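Local coordinates for protein dihydropteroate synthase (Clostridioides difficile, PDB 6PZ2) that probably catalyses the condensation of a dihydropterin pyrophosphate with p-aminobenzoate to give dihydropteroate, a step of folate biosynthesis, and here holds pteroic acid, at residues S64-D67 / S68-L72; K80-K83 / Q84-I88; E101-K105 / L106-M110. All blocks are in the same frame, centred on the assembly; numbering follows the deposited sequence.

Interaction 1: S64-D67 / S68-L72; sequences SYVD and SDEEL
V66 packs one methyl, CG1, against the first turn of helix 68-85: it lies 3.5 Å from E70 CG and almost as near the backbone nitrogen N of E71. CG1 stands opposite the backbone N of V66 (chi1 -174°), which directs it to the helix. This is the tight, buried side. The CB atoms of E70 and E71 close around the same methyl, while E71 runs out extended, its OE1 forming a salt bridge with K96 and its OE2 a hydrogen bond with T94. Also on this side, E71 N donates to D67 O at 2.9 Å, forming the first bond of the helix ladder. D67 is the N-cap residue of this helix, in the loop that follows strand 51-55. With chi1 at 77°, its CG sits between its own N and carbonyl carbon, and the carboxylate folds back towards the amides at the helix start. OD2 takes E70 N at 3.2 Å, approached from above the carboxylate plane, and D69 N at 3.0 Å in a weak, bent bond. The capping carboxylate marks the change to the open side, where D67 and D69 are exposed and D69 OD2 stands 4.6 Å from D67 OD2; the helix amides probably offset this like-charge pair. E70 swings its acid end away to R73 and R74, and S68 OG bonds to D98. Looser still is Y65, which reaches the helix through a water that accepts from S68 N at 2.9 Å and is hydrogen-bonded to Y65 OH.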
loop_
_atom_site.group_PDB
_atom_site.type_symbol
_atom_site.label_atom_id
_atom_site.label_comp_id
_atom_site.label_asym_id
_atom_site.label_seq_id
_atom_site.Cartn_x
_atom_site.Cartn_y
_atom_site.Cartn_z
ATOM N N SER A 64 -16.327 -21.548 -16.361
ATOM C CA SER A 64 -17.052 -21.892 -17.568
ATOM C C SER A 64 -17.875 -20.690 -18.073
ATOM O O SER A 64 -18.146 -19.703 -17.366
ATOM C CB SER A 64 -17.889 -23.119 -17.314
ATOM O OG SER A 64 -18.840 -22.883 -16.283
ATOM N N TYR A 65 -18.217 -20.774 -19.350
ATOM C CA TYR A 65 -19.104 -19.828 -20.004
ATOM C C TYR A 65 -20.527 -20.123 -19.511
ATOM O O TYR A 65 -20.892 -21.268 -19.313
ATOM C CB TYR A 65 -18.960 -19.961 -21.522
ATOM C CG TYR A 65 -20.075 -19.365 -22.356
ATOM C CD1 TYR A 65 -19.956 -18.095 -22.910
ATOM C CD2 TYR A 65 -21.237 -20.078 -22.633
ATOM C CE1 TYR A 65 -20.965 -17.541 -23.683
ATOM C CE2 TYR A 65 -22.252 -19.540 -23.408
ATOM C CZ TYR A 65 -22.117 -18.265 -23.930
ATOM O OH TYR A 65 -23.120 -17.710 -24.672
ATOM N N VAL A 66 -21.304 -19.075 -19.309
ATOM C CA VAL A 66 -22.713 -19.133 -18.938
ATOM C C VAL A 66 -23.519 -18.551 -20.108
ATOM O O VAL A 66 -23.172 -17.447 -20.583
ATOM C CB VAL A 66 -22.925 -18.285 -17.666
ATOM C CG1 VAL A 66 -24.326 -18.381 -17.111
ATOM C CG2 VAL A 66 -21.910 -18.637 -16.587
ATOM N N ASP A 67 -24.607 -19.207 -20.529
ATOM C CA ASP A 67 -25.483 -18.609 -21.547
ATOM C C ASP A 67 -26.234 -17.459 -20.869
ATOM O O ASP A 67 -26.386 -17.436 -19.644
ATOM C CB ASP A 67 -26.390 -19.622 -22.260
ATOM C CG ASP A 67 -27.588 -20.072 -21.442
ATOM O OD1 ASP A 67 -27.529 -21.200 -20.918
ATOM O OD2 ASP A 67 -28.563 -19.296 -21.314
ATOM N N SER A 68 -26.709 -16.534 -21.679
ATOM C CA SER A 68 -27.214 -15.295 -21.127
ATOM C C SER A 68 -28.540 -15.481 -20.371
ATOM O O SER A 68 -28.822 -14.709 -19.446
ATOM C CB SER A 68 -27.292 -14.240 -22.192
ATOM O OG SER A 68 -28.146 -14.649 -23.232
ATOM N N ASP A 69 -29.342 -16.479 -20.721
ATOM C CA ASP A 69 -30.557 -16.740 -19.954
ATOM C C ASP A 69 -30.173 -17.120 -18.520
ATOM O O ASP A 69 -30.744 -16.605 -17.558
ATOM C CB ASP A 69 -31.408 -17.873 -20.546
ATOM C CG ASP A 69 -32.348 -17.476 -21.675
ATOM O OD1 ASP A 69 -32.508 -16.265 -21.945
ATOM O OD2 ASP A 69 -32.939 -18.400 -22.271
ATOM N N GLU A 70 -29.213 -18.031 -18.398
ATOM C CA GLU A 70 -28.744 -18.457 -17.089
ATOM C C GLU A 70 -28.135 -17.265 -16.346
ATOM O O GLU A 70 -28.382 -17.076 -15.162
ATOM C CB GLU A 70 -27.756 -19.617 -17.210
ATOM C CG GLU A 70 -27.156 -20.065 -15.890
ATOM C CD GLU A 70 -28.121 -20.688 -14.897
ATOM O OE1 GLU A 70 -28.858 -21.597 -15.325
ATOM O OE2 GLU A 70 -28.148 -20.259 -13.707
ATOM N N GLU A 71 -27.339 -16.476 -17.044
ATOM C CA GLU A 71 -26.674 -15.343 -16.412
ATOM C C GLU A 71 -27.733 -14.388 -15.823
ATOM O O GLU A 71 -27.573 -13.834 -14.711
ATOM C CB GLU A 71 -25.742 -14.748 -17.469
ATOM C CG GLU A 71 -24.817 -13.638 -16.990
ATOM C CD GLU A 71 -23.804 -13.172 -18.029
ATOM O OE1 GLU A 71 -23.673 -13.844 -19.076
ATOM O OE2 GLU A 71 -23.165 -12.115 -17.806
ATOM N N LEU A 72 -28.815 -14.161 -16.571
ATOM C CA LEU A 72 -29.902 -13.221 -16.146
ATOM C C LEU A 72 -30.702 -13.759 -14.944
ATOM O O LEU A 72 -31.118 -13.008 -14.002
ATOM C CB LEU A 72 -30.799 -12.933 -17.358
ATOM C CG LEU A 72 -30.262 -11.860 -18.309
ATOM C CD1 LEU A 72 -31.020 -11.829 -19.625
ATOM C CD2 LEU A 72 -30.314 -10.488 -17.656
HETATM O O HOH W 1 -25.546 -16.130 -24.318
#

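Interaction 2: K80-K83 / Q84-I88; sequences KKLK and QELDI
The flat amide of Q84 turns one face to the backbone of K80 and K81: K80 O sits over the amide carbon, 3.5 Å from Q84 CD. At its oxygen end K80 NZ comes to 3.7 Å from Q84 OE1, while at its nitrogen end NE2 lies 3.6 Å from K81 CA and also borders K81 CG. At the carboxylate of E85 the contact is confined to one corner: K81 CD stands obliquely above the plane at OE2 (K81 CD to E85 OE2 3.2 Å), with K81 CE nearer the edge. Both flat groups belong to the closing turn of helix 68-85, the helix of the beta-alpha-beta unit that links strands 51-55 and 90-93 in the TIM-barrel fold. Q84 folds back over this turn because its CG is wedged between its own N and carbonyl carbon (chi1 64°). K81 and E85 instead run side by side in the same direction, so that aliphatic carbons rather than the ammonium lie against OE2. Their charged ends, K81 NZ and E85 OE2, stay beyond salt-bridge range, and each residue has a partner on helix 33-46: K81 pairs with D35, and E85, through OE1, with K42. In the backbone, E85 N donates to K81 O at 2.7 Å, and Q84 N to K80 O. L86 is where the chain leaves helical angles, and its CD2 meets L82 CD2 at 3.9 Å on the side facing helix 33-46. D87 centres an inverse gamma turn; beyond it, a single water accepts from K83 NZ at 3.0 Å and donates to I88 O at 3.1 Å.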
loop_
_atom_site.group_PDB
_atom_site.type_symbol
_atom_site.label_atom_id
_atom_site.label_comp_id
_atom_site.label_asym_id
_atom_site.label_seq_id
_atom_site.Cartn_x
_atom_site.Cartn_y
_atom_site.Cartn_z
ATOM N N LYS A 80 -32.879 -6.551 -8.461
ATOM C CA LYS A 80 -34.148 -6.036 -7.943
ATOM C C LYS A 80 -34.015 -5.762 -6.445
ATOM O O LYS A 80 -34.384 -4.675 -6.029
ATOM C CB LYS A 80 -35.340 -6.961 -8.224
ATOM C CG LYS A 80 -36.170 -6.529 -9.426
ATOM C CD LYS A 80 -37.580 -7.073 -9.475
ATOM C CE LYS A 80 -38.637 -6.163 -8.887
ATOM N NZ LYS A 80 -38.922 -6.541 -7.482
ATOM N N LYS A 81 -33.480 -6.704 -5.667
ATOM C CA LYS A 81 -33.353 -6.476 -4.228
ATOM C C LYS A 81 -32.355 -5.357 -3.935
ATOM O O LYS A 81 -32.626 -4.531 -3.063
ATOM C CB LYS A 81 -32.928 -7.724 -3.458
ATOM C CG LYS A 81 -34.071 -8.655 -3.119
ATOM C CD LYS A 81 -34.087 -9.117 -1.690
ATOM C CE LYS A 81 -35.421 -9.753 -1.366
ATOM N NZ LYS A 81 -35.257 -10.910 -0.458
ATOM N N LEU A 82 -31.244 -5.298 -4.659
ATOM C CA LEU A 82 -30.299 -4.218 -4.410
ATOM C C LEU A 82 -30.986 -2.856 -4.572
ATOM O O LEU A 82 -30.762 -1.939 -3.800
ATOM C CB LEU A 82 -29.137 -4.314 -5.401
ATOM C CG LEU A 82 -28.147 -5.444 -5.153
ATOM C CD1 LEU A 82 -27.144 -5.518 -6.288
ATOM C CD2 LEU A 82 -27.439 -5.248 -3.830
ATOM N N LYS A 83 -31.737 -2.723 -5.653
ATOM C CA LYS A 83 -32.363 -1.467 -6.038
ATOM C C LYS A 83 -33.409 -1.048 -5.001
ATOM O O LYS A 83 -33.539 0.137 -4.750
ATOM C CB LYS A 83 -33.017 -1.597 -7.416
ATOM C CG LYS A 83 -32.044 -1.587 -8.588
ATOM C CD LYS A 83 -31.251 -0.302 -8.700
ATOM C CE LYS A 83 -32.130 0.921 -8.534
ATOM N NZ LYS A 83 -31.589 2.065 -9.299
ATOM N N GLN A 84 -34.128 -1.985 -4.391
ATOM C CA GLN A 84 -35.090 -1.589 -3.370
ATOM C C GLN A 84 -34.446 -1.532 -1.979
ATOM O O GLN A 84 -34.854 -0.664 -1.224
ATOM C CB GLN A 84 -36.344 -2.469 -3.385
ATOM C CG GLN A 84 -36.123 -3.935 -3.037
ATOM C CD GLN A 84 -37.044 -4.881 -3.784
ATOM O OE1 GLN A 84 -37.864 -4.474 -4.611
ATOM N NE2 GLN A 84 -36.906 -6.173 -3.515
ATOM N N GLU A 85 -33.469 -2.376 -1.624
ATOM C CA GLU A 85 -33.016 -2.462 -0.223
ATOM C C GLU A 85 -31.768 -1.611 0.037
ATOM O O GLU A 85 -31.362 -1.517 1.172
ATOM C CB GLU A 85 -32.726 -3.904 0.199
ATOM C CG GLU A 85 -33.970 -4.768 0.155
ATOM C CD GLU A 85 -33.944 -6.083 0.914
ATOM O OE1 GLU A 85 -33.102 -6.240 1.819
ATOM O OE2 GLU A 85 -34.786 -6.954 0.597
ATOM N N LEU A 86 -31.167 -1.006 -0.979
ATOM C CA LEU A 86 -29.820 -0.471 -0.866
ATOM C C LEU A 86 -29.718 0.702 -1.833
ATOM O O LEU A 86 -30.049 0.616 -2.995
ATOM C CB LEU A 86 -28.812 -1.571 -1.218
ATOM C CG LEU A 86 -27.532 -1.662 -0.386
ATOM C CD1 LEU A 86 -27.808 -1.614 1.111
ATOM C CD2 LEU A 86 -26.762 -2.935 -0.732
ATOM N N ASP A 87 -29.297 1.821 -1.305
ATOM C CA ASP A 87 -29.146 2.996 -2.100
ATOM C C ASP A 87 -27.696 3.021 -2.589
ATOM O O ASP A 87 -26.892 3.733 -1.999
ATOM C CB ASP A 87 -29.502 4.197 -1.223
ATOM C CG ASP A 87 -29.456 5.521 -1.944
ATOM O OD1 ASP A 87 -29.387 5.495 -3.180
ATOM O OD2 ASP A 87 -29.487 6.553 -1.258
ATOM N N ILE A 88 -27.353 2.206 -3.589
ATOM C CA ILE A 88 -25.985 2.155 -4.087
ATOM C C ILE A 88 -25.950 1.921 -5.609
ATOM O O ILE A 88 -26.650 1.102 -6.157
ATOM C CB ILE A 88 -25.203 1.063 -3.324
ATOM C CG1 ILE A 88 -23.690 1.270 -3.431
ATOM C CG2 ILE A 88 -25.600 -0.338 -3.749
ATOM C CD1 ILE A 88 -23.189 2.420 -2.557
HETATM O O HOH W 2 -28.911 2.098 -7.969
#

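Interaction 3: E101-K105 / L106-M110; sequences EEALK and LGVTM
The last turn of helix 97-105 is closed by backbone bonds from L106 N to E102 O, from G107 N to L104 O (3.0 Å) and from V108 N to A103 O (3.1 Å), with G107 at a positive phi of 100°. The G107 donor lies above the L104 carbonyl plane, a departure from helix geometry. V108 points its side chain back at the helix: CB lies 3.2 Å from A103 O, and CG2, opposite the V108 carbonyl carbon, reaches A103 CB at 3.9 Å. On another flank L104 brings CD2 against V108 O at 3.3 Å, and a water donates to both L104 O and V108 O, tying the two carbonyls together. L106 folds over the end of the turn, its CG against E102 O, and its side chain also packs on I76 and I79 of helix 68-85. The outer side is polar. K105, extended beyond CG, forms a salt bridge through NZ with E102 OE1 at 3.0 Å, meeting the syn lone pair of that oxygen, and its side chain also lies beside a bound sulfate ion. Buried A103 and V108 both pack on I92 of strand 90-93. A Schellman motif ends the helix here, delivering the chain to strand 110-113 in the alternating helix-strand order of the TIM barrel.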
loop_
_atom_site.group_PDB
_atom_site.type_symbol
_atom_site.label_atom_id
_atom_site.label_comp_id
_atom_site.label_asym_id
_atom_site.label_seq_id
_atom_site.Cartn_x
_atom_site.Cartn_y
_atom_site.Cartn_z
ATOM N N GLU A 101 -28.515 -5.173 -21.344
ATOM C CA GLU A 101 -29.803 -4.543 -21.630
ATOM C C GLU A 101 -30.807 -4.754 -20.494
ATOM O O GLU A 101 -31.416 -3.775 -20.028
ATOM C CB GLU A 101 -30.438 -5.086 -22.911
ATOM C CG GLU A 101 -31.787 -4.435 -23.169
ATOM C CD GLU A 101 -32.020 -4.021 -24.605
ATOM O OE1 GLU A 101 -31.626 -4.788 -25.528
ATOM O OE2 GLU A 101 -32.568 -2.927 -24.786
ATOM N N GLU A 102 -31.021 -6.012 -20.096
ATOM C CA GLU A 102 -31.979 -6.291 -19.003
ATOM C C GLU A 102 -31.548 -5.578 -17.717
ATOM O O GLU A 102 -32.383 -4.981 -17.006
ATOM C CB GLU A 102 -32.142 -7.789 -18.742
ATOM C CG GLU A 102 -32.997 -8.522 -19.775
ATOM C CD GLU A 102 -34.180 -7.733 -20.332
ATOM O OE1 GLU A 102 -34.142 -7.333 -21.550
ATOM O OE2 GLU A 102 -35.105 -7.450 -19.529
ATOM N N ALA A 103 -30.247 -5.638 -17.436
ATOM C CA ALA A 103 -29.729 -5.021 -16.205
ATOM C C ALA A 103 -30.004 -3.518 -16.254
ATOM O O ALA A 103 -30.325 -2.895 -15.218
ATOM C CB ALA A 103 -28.249 -5.299 -16.048
ATOM N N LEU A 104 -29.784 -2.936 -17.436
ATOM C CA LEU A 104 -29.915 -1.487 -17.549
ATOM C C LEU A 104 -31.394 -1.089 -17.470
ATOM O O LEU A 104 -31.725 -0.055 -16.889
ATOM C CB LEU A 104 -29.282 -1.040 -18.867
ATOM C CG LEU A 104 -27.758 -0.974 -18.848
ATOM C CD1 LEU A 104 -27.210 -0.780 -20.247
ATOM C CD2 LEU A 104 -27.286 0.147 -17.940
ATOM N N LYS A 105 -32.297 -1.905 -18.021
ATOM C CA LYS A 105 -33.718 -1.616 -17.835
ATOM C C LYS A 105 -34.073 -1.616 -16.345
ATOM O O LYS A 105 -34.900 -0.822 -15.922
ATOM C CB LYS A 105 -34.624 -2.634 -18.525
ATOM C CG LYS A 105 -34.672 -2.581 -20.041
ATOM C CD LYS A 105 -35.423 -3.780 -20.594
ATOM C CE LYS A 105 -35.366 -3.890 -22.099
ATOM N NZ LYS A 105 -35.937 -5.175 -22.574
ATOM N N LEU A 106 -33.461 -2.469 -15.538
ATOM C CA LEU A 106 -33.750 -2.486 -14.084
ATOM C C LEU A 106 -32.996 -1.402 -13.307
ATOM O O LEU A 106 -33.124 -1.376 -12.088
ATOM C CB LEU A 106 -33.389 -3.858 -13.519
ATOM C CG LEU A 106 -34.243 -5.011 -14.035
ATOM C CD1 LEU A 106 -33.644 -6.351 -13.646
ATOM C CD2 LEU A 106 -35.667 -4.897 -13.512
ATOM N N GLY A 107 -32.220 -0.520 -13.937
ATOM C CA GLY A 107 -31.645 0.629 -13.197
ATOM C C GLY A 107 -30.185 0.450 -12.777
ATOM O O GLY A 107 -29.632 1.273 -12.069
ATOM N N VAL A 108 -29.517 -0.611 -13.207
ATOM C CA VAL A 108 -28.061 -0.650 -13.146
ATOM C C VAL A 108 -27.470 0.606 -13.800
ATOM O O VAL A 108 -27.956 1.051 -14.827
ATOM C CB VAL A 108 -27.608 -1.949 -13.831
ATOM C CG1 VAL A 108 -26.203 -1.908 -14.363
ATOM C CG2 VAL A 108 -27.810 -3.123 -12.885
ATOM N N THR A 109 -26.361 1.112 -13.264
ATOM C CA THR A 109 -25.730 2.362 -13.715
ATOM C C THR A 109 -24.623 2.140 -14.752
ATOM O O THR A 109 -24.468 2.961 -15.619
ATOM C CB THR A 109 -25.120 3.118 -12.532
ATOM O OG1 THR A 109 -26.181 3.289 -11.596
ATOM C CG2 THR A 109 -24.532 4.454 -12.913
ATOM N N MET A 110 -23.851 1.067 -14.680
ATOM C CA MET A 110 -22.649 0.958 -15.489
ATOM C C MET A 110 -22.557 -0.474 -16.026
ATOM O O MET A 110 -22.954 -1.396 -15.350
ATOM C CB MET A 110 -21.415 1.222 -14.616
ATOM C CG MET A 110 -20.085 0.751 -15.219
ATOM S SD MET A 110 -18.619 1.085 -14.167
ATOM C CE MET A 110 -18.431 2.849 -14.414
HETATM O O HOH W 3 -30.020 1.975 -16.174
#

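How the interactions relate
Interactions 1 and 2 lie at the start and end of one helix, 68-85, their centres about 23 Å apart; interaction 3 ends the neighbouring helix, 97-105, and touches both. L72 CD2 packs on E102 CB to join 1 with 3, whereas K83 NZ makes a weak hydrogen bond to G107 O between 2 and 3. Interactions 1 and 3 are partly buried, 2 is a surface contact. The chemistry changes accordingly: a carboxylate receives amides at the helix start in 1, while 2 lays long polar side chains over a closing turn, with one leucine pair turned to helix 33-46, and 3 relies on glycine, main-chain bonds and apolar side chains packed on strand 90-93, with a salt bridge on the outer side.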